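Local coordinates for protein plastocyanin (Adiantum capillus-veneris, PDB 1KDJ) that carries electrons from the cytochrome b6-f complex to P700 of photosystem I, using a single bound copper ion, at residues 24-30 with 71-77; 36-41 with 59-65. All coordinates share one frame; numbering follows the deposited sequence.

Contact 1. Residues 24-30 with 71-77; sequences GEAVEFT and PSFKAKV
G24 faces V77 and K76 where the antiparallel pairing begins: its N donates to V77 O at 3.2 Å, while its O takes the K76 ammonium, NZ to O 2.9 Å. Its positive phi (80°) suits a residue without CB. A water bridges the two segments, donating to E25 O and accepting from V77 N; the E25 carboxylate turns off to the N-terminal amine of A1. A26 CB lies on K74 CG, 3.8 Å away. V27 and A75 form a hydrogen-bonded pair, V27 N to A75 O 2.9 Å and A75 N to V27 O 3.0 Å. E28 forms a non-hydrogen-bonded pair with K74. With CG anti to the backbone N (chi1 -168°), its extended chain runs across the lysine: CG rests on K74 CE, and OE1 forms a weak salt bridge to NZ at 3.4 Å. With alanine in place of this glutamate, the K74 ammonium would probably lose its carboxylate mate, and CE the methylene it rests on. F29 pairs with F73, F29 N to F73 O 2.8 Å; the two side chains run alongside each other and meet at CD2, F73 O sits at the F29 ring edge, and V27 CG1 lies over one face, toward the rim. T30 closes the pairing opposite S72. Strand 27-31 runs between strands 2-5 and 72-75, while V27 and F29 reach L99 and F85 of the facing sheet.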
ATOM      1  N   GLY A  24       9.132 -11.383  -2.054  1.00 25.45           N
ATOM      2  CA  GLY A  24       8.261 -12.301  -1.318  1.00 24.68           C
ATOM      3  C   GLY A  24       8.135 -11.979   0.181  1.00 25.29           C
ATOM      4  O   GLY A  24       7.414 -12.680   0.902  1.00 24.80           O
ATOM      5  N   GLU A  25       8.802 -10.931   0.704  1.00 24.90           N
ATOM      6  CA  GLU A  25       8.585 -10.533   2.097  1.00 23.83           C
ATOM      7  C   GLU A  25       7.206  -9.869   2.170  1.00 21.17           C
ATOM      8  O   GLU A  25       6.881  -9.009   1.365  1.00 21.98           O
ATOM      9  CB  GLU A  25       9.682  -9.543   2.542  1.00 24.70           C
ATOM     10  CG  GLU A  25       9.500  -8.936   3.948  1.00 24.61           C
ATOM     11  CD  GLU A  25      10.530  -7.894   4.390  1.00 25.16           C
ATOM     12  OE1 GLU A  25      11.567  -7.724   3.753  1.00 24.10           O
ATOM     13  OE2 GLU A  25      10.287  -7.228   5.396  1.00 25.16           O
ATOM     14  N   ALA A  26       6.339 -10.269   3.066  1.00 21.15           N
ATOM     15  CA  ALA A  26       5.072  -9.586   3.255  1.00 21.08           C
ATOM     16  C   ALA A  26       5.227  -8.139   3.800  1.00 21.41           C
ATOM     17  O   ALA A  26       6.114  -7.772   4.604  1.00 20.36           O
ATOM     18  CB  ALA A  26       4.245 -10.427   4.211  1.00 21.05           C
ATOM     19  N   VAL A  27       4.446  -7.215   3.256  1.00 20.93           N
ATOM     20  CA  VAL A  27       4.364  -5.863   3.778  1.00 21.49           C
ATOM     21  C   VAL A  27       2.989  -5.840   4.447  1.00 21.57           C
ATOM     22  O   VAL A  27       1.977  -6.105   3.791  1.00 21.35           O
ATOM     23  CB  VAL A  27       4.433  -4.855   2.661  1.00 20.38           C
ATOM     24  CG1 VAL A  27       4.425  -3.449   3.228  1.00 20.88           C
ATOM     25  CG2 VAL A  27       5.741  -5.031   1.905  1.00 23.11           C
ATOM     26  N   GLU A  28       2.940  -5.650   5.768  1.00 20.16           N
ATOM     27  CA  GLU A  28       1.686  -5.611   6.488  1.00 21.00           C
ATOM     28  C   GLU A  28       1.368  -4.148   6.746  1.00 19.31           C
ATOM     29  O   GLU A  28       2.167  -3.428   7.354  1.00 18.83           O
ATOM     30  CB  GLU A  28       1.811  -6.327   7.796  1.00 23.80           C
ATOM     31  CG  GLU A  28       0.456  -6.563   8.437  1.00 30.85           C
ATOM     32  CD  GLU A  28       0.586  -7.078   9.865  1.00 37.79           C
ATOM     33  OE1 GLU A  28       1.252  -8.107  10.075  1.00 40.94           O
ATOM     34  OE2 GLU A  28       0.036  -6.437  10.774  1.00 40.90           O
ATOM     35  N   PHE A  29       0.249  -3.668   6.225  1.00 17.55           N
ATOM     36  CA  PHE A  29      -0.211  -2.300   6.424  1.00 16.57           C
ATOM     37  C   PHE A  29      -1.218  -2.371   7.568  1.00 16.73           C
ATOM     38  O   PHE A  29      -2.067  -3.256   7.587  1.00 15.12           O
ATOM     39  CB  PHE A  29      -0.872  -1.809   5.165  1.00 15.58           C
ATOM     40  CG  PHE A  29       0.034  -1.649   3.965  1.00 13.26           C
ATOM     41  CD1 PHE A  29       0.687  -0.461   3.752  1.00 13.47           C
ATOM     42  CD2 PHE A  29       0.156  -2.677   3.058  1.00 14.55           C
ATOM     43  CE1 PHE A  29       1.471  -0.254   2.640  1.00 13.57           C
ATOM     44  CE2 PHE A  29       0.953  -2.464   1.949  1.00 13.74           C
ATOM     45  CZ  PHE A  29       1.605  -1.273   1.727  1.00 13.73           C
ATOM     46  N   THR A  30      -1.103  -1.530   8.591  1.00 18.19           N
ATOM     47  CA  THR A  30      -1.978  -1.569   9.751  1.00 19.54           C
ATOM     48  C   THR A  30      -2.493  -0.170   9.985  1.00 17.61           C
ATOM     49  O   THR A  30      -1.748   0.814   9.986  1.00 16.66           O
ATOM     50  CB  THR A  30      -1.257  -2.001  11.009  1.00 22.06           C
ATOM     51  OG1 THR A  30      -0.676  -3.272  10.720  1.00 28.70           O
ATOM     52  CG2 THR A  30      -2.191  -2.119  12.206  1.00 24.69           C
ATOM     53  N   PRO A  71      -8.440  -4.157  10.424  1.00 35.16           N
ATOM     54  CA  PRO A  71      -7.351  -3.205  10.645  1.00 33.24           C
ATOM     55  C   PRO A  71      -6.103  -3.421   9.798  1.00 30.46           C
ATOM     56  O   PRO A  71      -5.314  -2.482   9.694  1.00 29.25           O
ATOM     57  CB  PRO A  71      -7.080  -3.299  12.121  1.00 33.15           C
ATOM     58  CG  PRO A  71      -7.314  -4.773  12.392  1.00 34.23           C
ATOM     59  CD  PRO A  71      -8.526  -5.115  11.524  1.00 34.56           C
ATOM     60  N   SER A  72      -5.860  -4.589   9.201  1.00 28.37           N
ATOM     61  CA  SER A  72      -4.674  -4.750   8.404  1.00 27.20           C
ATOM     62  C   SER A  72      -4.894  -5.364   7.022  1.00 26.41           C
ATOM     63  O   SER A  72      -5.959  -5.928   6.735  1.00 26.80           O
ATOM     64  CB  SER A  72      -3.693  -5.552   9.256  1.00 27.15           C
ATOM     65  OG  SER A  72      -4.398  -6.528   9.990  1.00 32.76           O
ATOM     66  N   PHE A  73      -3.895  -5.175   6.146  1.00 23.55           N
ATOM     67  CA  PHE A  73      -3.851  -5.698   4.786  1.00 20.62           C
ATOM     68  C   PHE A  73      -2.415  -6.139   4.536  1.00 21.10           C
ATOM     69  O   PHE A  73      -1.491  -5.375   4.795  1.00 19.29           O
ATOM     70  CB  PHE A  73      -4.185  -4.624   3.789  1.00 19.50           C
ATOM     71  CG  PHE A  73      -4.082  -5.072   2.339  1.00 19.22           C
ATOM     72  CD1 PHE A  73      -4.854  -6.135   1.897  1.00 20.09           C
ATOM     73  CD2 PHE A  73      -3.221  -4.410   1.495  1.00 18.24           C
ATOM     74  CE1 PHE A  73      -4.761  -6.545   0.588  1.00 17.94           C
ATOM     75  CE2 PHE A  73      -3.141  -4.827   0.190  1.00 19.28           C
ATOM     76  CZ  PHE A  73      -3.903  -5.884  -0.255  1.00 17.20           C
ATOM     77  N   LYS A  74      -2.210  -7.305   3.932  1.00 22.00           N
ATOM     78  CA  LYS A  74      -0.877  -7.854   3.690  1.00 23.78           C
ATOM     79  C   LYS A  74      -0.660  -8.015   2.183  1.00 23.70           C
ATOM     80  O   LYS A  74      -1.535  -8.587   1.506  1.00 23.75           O
ATOM     81  CB  LYS A  74      -0.833  -9.171   4.429  1.00 25.12           C
ATOM     82  CG  LYS A  74       0.540  -9.773   4.603  1.00 29.99           C
ATOM     83  CD  LYS A  74       0.471 -10.802   5.728  1.00 33.56           C
ATOM     84  CE  LYS A  74       0.217 -10.089   7.066  1.00 36.55           C
ATOM     85  NZ  LYS A  74       0.653 -10.902   8.195  1.00 39.57           N
ATOM     86  N   ALA A  75       0.429  -7.460   1.656  1.00 21.09           N
ATOM     87  CA  ALA A  75       0.753  -7.510   0.236  1.00 20.59           C
ATOM     88  C   ALA A  75       2.126  -8.196   0.037  1.00 21.10           C
ATOM     89  O   ALA A  75       3.024  -8.014   0.879  1.00 18.56           O
ATOM     90  CB  ALA A  75       0.855  -6.114  -0.331  1.00 18.03           C
ATOM     91  N   LYS A  76       2.318  -9.008  -1.020  1.00 20.39           N
ATOM     92  CA  LYS A  76       3.595  -9.660  -1.351  1.00 19.16           C
ATOM     93  C   LYS A  76       3.871  -9.377  -2.818  1.00 19.17           C
ATOM     94  O   LYS A  76       2.987  -9.578  -3.663  1.00 18.72           O
ATOM     95  CB  LYS A  76       3.528 -11.165  -1.181  1.00 19.57           C
ATOM     96  CG  LYS A  76       3.705 -11.675   0.212  1.00 23.12           C
ATOM     97  CD  LYS A  76       3.164 -13.071   0.215  1.00 26.78           C
ATOM     98  CE  LYS A  76       3.819 -13.921   1.283  1.00 33.15           C
ATOM     99  NZ  LYS A  76       5.115 -14.368   0.795  1.00 38.84           N
ATOM    100  N   VAL A  77       5.026  -8.818  -3.149  1.00 16.50           N
ATOM    101  CA  VAL A  77       5.445  -8.553  -4.508  1.00 17.62           C
ATOM    102  C   VAL A  77       6.847  -9.215  -4.638  1.00 21.14           C
ATOM    103  O   VAL A  77       7.781  -9.073  -3.809  1.00 19.90           O
ATOM    104  CB  VAL A  77       5.524  -7.042  -4.768  1.00 14.80           C
ATOM    105  CG1 VAL A  77       6.000  -6.815  -6.204  1.00 15.04           C
ATOM    106  CG2 VAL A  77       4.149  -6.370  -4.581  1.00 15.84           C
TER
HETATM  107  O   HOH W   1       6.889  -7.954  -1.048  1.00 21.84           O

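Contact 2. Residues 36-41 with 59-65; sequences GHNIVF and SMDENDL. With CU (copper (II) ion), chain B.
M60 packs on N38 and I39, the two residues that follow the copper ligand H37. Its CB lies 3.4 Å from I39 O, the same oxygen that accepts the M60 backbone N at 2.8 Å, a nearly straight bond (168°). CG continues past that carbonyl. Because CG stands anti to the carbonyl carbon (chi1 -81°) and the chain then extends, SD is carried to the N38-I39 junction, 3.7 Å from N38 CB, with I39 CD1 crossing at an angle. The bend at chi3 brings the methyl M60 CE back over N38 CB, at 3.9 Å.

N38 points at the same loop. Its ND2 donates to D64 O at 3.1 Å, nearly in line with the C=O but bent at the hydrogen (140°) and tilted from the amide plane; OD1 receives T88 N. The amide thereby ties the turn D61 to D64 to the loop just after the copper ligand C87. L65 places CD2 against the H37 backbone, 3.7 Å from its C. Farther along, V40 CG2 packs against M60 O and E62 CG; the E62 carboxylate reaches Y86 OH. S59 OG then accepts F41 N at 2.9 Å and also meets L55 O and a water shared with F41 O, so several partners fix its rotation.

The H37 side chain leaves the backbone away from 59-65, and its ND1 binds copper at 1.9 Å; C87, H90 and M95 complete the site. These bonds and the sulfur packing probably help hold the chain that carries this ligand, consistent with the rigid geometry expected of a blue copper centre.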
ATOM      1  N   GLY A  36     -10.587   5.838   7.962  1.00 18.34           N
ATOM      2  CA  GLY A  36     -10.376   4.654   7.149  1.00 15.81           C
ATOM      3  C   GLY A  36      -9.498   5.043   5.986  1.00 11.70           C
ATOM      4  O   GLY A  36      -9.396   6.186   5.503  1.00 12.11           O
ATOM      5  N   HIS A  37      -8.756   4.065   5.477  1.00 13.01           N
ATOM      6  CA  HIS A  37      -7.800   4.296   4.392  1.00 12.42           C
ATOM      7  C   HIS A  37      -7.686   2.999   3.620  1.00 10.03           C
ATOM      8  O   HIS A  37      -8.102   1.964   4.129  1.00 10.63           O
ATOM      9  CB  HIS A  37      -6.374   4.606   4.898  1.00 12.20           C
ATOM     10  CG  HIS A  37      -6.231   5.898   5.694  1.00 13.05           C
ATOM     11  ND1 HIS A  37      -6.161   7.035   5.025  1.00 15.17           N
ATOM     12  CD2 HIS A  37      -6.079   6.051   7.050  1.00 12.90           C
ATOM     13  CE1 HIS A  37      -5.949   7.949   5.966  1.00 13.14           C
ATOM     14  NE2 HIS A  37      -5.902   7.351   7.139  1.00 12.64           N
ATOM     15  N   ASN A  38      -7.094   3.005   2.443  1.00 13.36           N
ATOM     16  CA  ASN A  38      -6.777   1.700   1.844  1.00 14.01           C
ATOM     17  C   ASN A  38      -5.446   1.799   1.090  1.00 13.09           C
ATOM     18  O   ASN A  38      -4.771   2.838   1.150  1.00 13.13           O
ATOM     19  CB  ASN A  38      -7.910   1.236   0.869  1.00 13.13           C
ATOM     20  CG  ASN A  38      -8.076   2.023  -0.393  1.00  9.65           C
ATOM     21  OD1 ASN A  38      -7.435   2.995  -0.777  1.00 13.10           O
ATOM     22  ND2 ASN A  38      -9.102   1.639  -1.107  1.00 17.99           N
ATOM     23  N   ILE A  39      -5.062   0.747   0.356  1.00 13.47           N
ATOM     24  CA  ILE A  39      -3.773   0.723  -0.336  1.00 13.64           C
ATOM     25  C   ILE A  39      -4.026   0.103  -1.703  1.00 11.45           C
ATOM     26  O   ILE A  39      -4.468  -1.044  -1.745  1.00 12.04           O
ATOM     27  CB  ILE A  39      -2.703  -0.184   0.366  1.00 17.37           C
ATOM     28  CG1 ILE A  39      -2.443   0.280   1.824  1.00 20.42           C
ATOM     29  CG2 ILE A  39      -1.394  -0.154  -0.481  1.00 15.18           C
ATOM     30  CD1 ILE A  39      -3.422  -0.241   2.914  1.00 22.58           C
ATOM     31  N   VAL A  40      -3.693   0.849  -2.721  1.00 12.24           N
ATOM     32  CA  VAL A  40      -3.803   0.419  -4.103  1.00 15.47           C
ATOM     33  C   VAL A  40      -2.485   0.751  -4.774  1.00 14.27           C
ATOM     34  O   VAL A  40      -2.006   1.883  -4.699  1.00 14.93           O
ATOM     35  CB  VAL A  40      -4.984   1.169  -4.827  1.00 14.40           C
ATOM     36  CG1 VAL A  40      -5.083   0.764  -6.292  1.00 15.68           C
ATOM     37  CG2 VAL A  40      -6.283   0.808  -4.152  1.00 14.40           C
ATOM     38  N   PHE A  41      -1.930  -0.230  -5.510  1.00 16.57           N
ATOM     39  CA  PHE A  41      -0.694  -0.029  -6.248  1.00 14.86           C
ATOM     40  C   PHE A  41      -0.928   0.572  -7.601  1.00 16.60           C
ATOM     41  O   PHE A  41      -1.886   0.200  -8.262  1.00 18.17           O
ATOM     42  CB  PHE A  41       0.062  -1.368  -6.425  1.00 15.56           C
ATOM     43  CG  PHE A  41       0.898  -1.724  -5.195  1.00 14.55           C
ATOM     44  CD1 PHE A  41       2.179  -1.211  -5.085  1.00 16.74           C
ATOM     45  CD2 PHE A  41       0.371  -2.486  -4.190  1.00 12.98           C
ATOM     46  CE1 PHE A  41       2.919  -1.471  -3.950  1.00 15.02           C
ATOM     47  CE2 PHE A  41       1.118  -2.737  -3.061  1.00 15.78           C
ATOM     48  CZ  PHE A  41       2.387  -2.231  -2.939  1.00 15.00           C
ATOM     49  N   SER A  59      -3.239  -5.172  -4.231  1.00 19.45           N
ATOM     50  CA  SER A  59      -3.992  -3.970  -3.992  1.00 17.76           C
ATOM     51  C   SER A  59      -5.315  -4.297  -3.363  1.00 19.32           C
ATOM     52  O   SER A  59      -5.883  -5.378  -3.514  1.00 18.07           O
ATOM     53  CB  SER A  59      -4.231  -3.269  -5.268  1.00 15.59           C
ATOM     54  OG  SER A  59      -3.024  -2.868  -5.877  1.00 14.93           O
ATOM     55  N   MET A  60      -5.775  -3.379  -2.516  1.00 21.38           N
ATOM     56  CA  MET A  60      -7.121  -3.478  -1.968  1.00 23.77           C
ATOM     57  C   MET A  60      -8.084  -3.086  -3.074  1.00 25.55           C
ATOM     58  O   MET A  60      -7.823  -2.299  -3.982  1.00 25.71           O
ATOM     59  CB  MET A  60      -7.356  -2.524  -0.788  1.00 19.72           C
ATOM     60  CG  MET A  60      -6.780  -3.171   0.443  1.00 21.91           C
ATOM     61  SD  MET A  60      -6.768  -2.101   1.912  1.00 20.70           S
ATOM     62  CE  MET A  60      -8.474  -2.344   2.351  1.00 21.47           C
ATOM     63  N   ASP A  61      -9.256  -3.660  -2.952  1.00 30.56           N
ATOM     64  CA  ASP A  61     -10.326  -3.386  -3.877  1.00 36.48           C
ATOM     65  C   ASP A  61     -10.692  -1.934  -3.589  1.00 37.56           C
ATOM     66  O   ASP A  61     -10.855  -1.629  -2.406  1.00 37.19           O
ATOM     67  CB  ASP A  61     -11.388  -4.414  -3.508  1.00 41.97           C
ATOM     68  CG  ASP A  61     -12.642  -4.427  -4.353  1.00 47.16           C
ATOM     69  OD1 ASP A  61     -12.596  -3.926  -5.480  1.00 49.35           O
ATOM     70  OD2 ASP A  61     -13.660  -4.943  -3.873  1.00 50.21           O
ATOM     71  N   GLU A  62     -10.843  -0.973  -4.495  1.00 38.59           N
ATOM     72  CA  GLU A  62     -11.157   0.382  -4.047  1.00 40.22           C
ATOM     73  C   GLU A  62     -12.513   0.541  -3.346  1.00 39.53           C
ATOM     74  O   GLU A  62     -12.892   1.645  -2.976  1.00 40.41           O
ATOM     75  CB  GLU A  62     -11.085   1.356  -5.223  1.00 42.75           C
ATOM     76  CG  GLU A  62      -9.660   1.544  -5.755  1.00 46.83           C
ATOM     77  CD  GLU A  62      -9.450   2.667  -6.787  1.00 51.06           C
ATOM     78  OE1 GLU A  62     -10.436   3.125  -7.394  1.00 53.20           O
ATOM     79  OE2 GLU A  62      -8.295   3.092  -6.980  1.00 51.22           O
ATOM     80  N   ASN A  63     -13.297  -0.511  -3.093  1.00 38.19           N
ATOM     81  CA  ASN A  63     -14.552  -0.428  -2.339  1.00 36.62           C
ATOM     82  C   ASN A  63     -14.310  -1.051  -0.956  1.00 35.07           C
ATOM     83  O   ASN A  63     -15.189  -1.553  -0.250  1.00 33.98           O
ATOM     84  CB  ASN A  63     -15.637  -1.200  -3.113  1.00 38.86           C
ATOM     85  CG  ASN A  63     -17.008  -1.293  -2.435  1.00 40.41           C
ATOM     86  OD1 ASN A  63     -17.675  -0.289  -2.181  1.00 39.96           O
ATOM     87  ND2 ASN A  63     -17.517  -2.473  -2.135  1.00 41.41           N
ATOM     88  N   ASP A  64     -13.053  -1.029  -0.541  1.00 32.95           N
ATOM     89  CA  ASP A  64     -12.593  -1.662   0.678  1.00 30.75           C
ATOM     90  C   ASP A  64     -11.820  -0.583   1.434  1.00 27.10           C
ATOM     91  O   ASP A  64     -11.087   0.215   0.839  1.00 26.26           O
ATOM     92  CB  ASP A  64     -11.692  -2.804   0.277  1.00 35.13           C
ATOM     93  CG  ASP A  64     -11.955  -4.119   0.953  1.00 40.15           C
ATOM     94  OD1 ASP A  64     -11.388  -4.337   2.031  1.00 42.95           O
ATOM     95  OD2 ASP A  64     -12.705  -4.921   0.385  1.00 41.93           O
ATOM     96  N   LEU A  65     -11.998  -0.505   2.739  1.00 24.21           N
ATOM     97  CA  LEU A  65     -11.260   0.440   3.554  1.00 22.04           C
ATOM     98  C   LEU A  65     -10.898  -0.343   4.769  1.00 21.48           C
ATOM     99  O   LEU A  65     -11.623  -1.243   5.181  1.00 21.99           O
ATOM    100  CB  LEU A  65     -12.081   1.670   3.995  1.00 20.45           C
ATOM    101  CG  LEU A  65     -12.369   2.714   2.910  1.00 19.78           C
ATOM    102  CD1 LEU A  65     -13.211   3.813   3.492  1.00 22.86           C
ATOM    103  CD2 LEU A  65     -11.116   3.359   2.387  1.00 21.00           C
TER
HETATM  104 CU    CU B 103      -6.404   7.573   3.190  1.00 16.39          CU
HETATM  105  O   HOH W   2      -3.732  -1.930  -8.741  1.00 27.52           O

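How the contacts relate
The centres of contacts 1 and 2 lie about 12 Å apart. Contact 1 is within one sheet of the plastocyanin beta sandwich, joining strands 27-31 and 72-75 at one side of it; contact 2 is mostly loop, reaching the other sheet through its outermost strand 40-41, which it sets against the loop after helix 49-57. Along the chain, 36-41 and 59-65 both fall between 24-30 and 71-77, so contact 2 is nested inside the loop closed by contact 1. They touch directly: F29 CB meets I39 CD1 at 3.7 Å, and F73 packs on S59 and M60. The sheet pairing is thereby joined through the hydrophobic interior to the segment carrying a copper ligand.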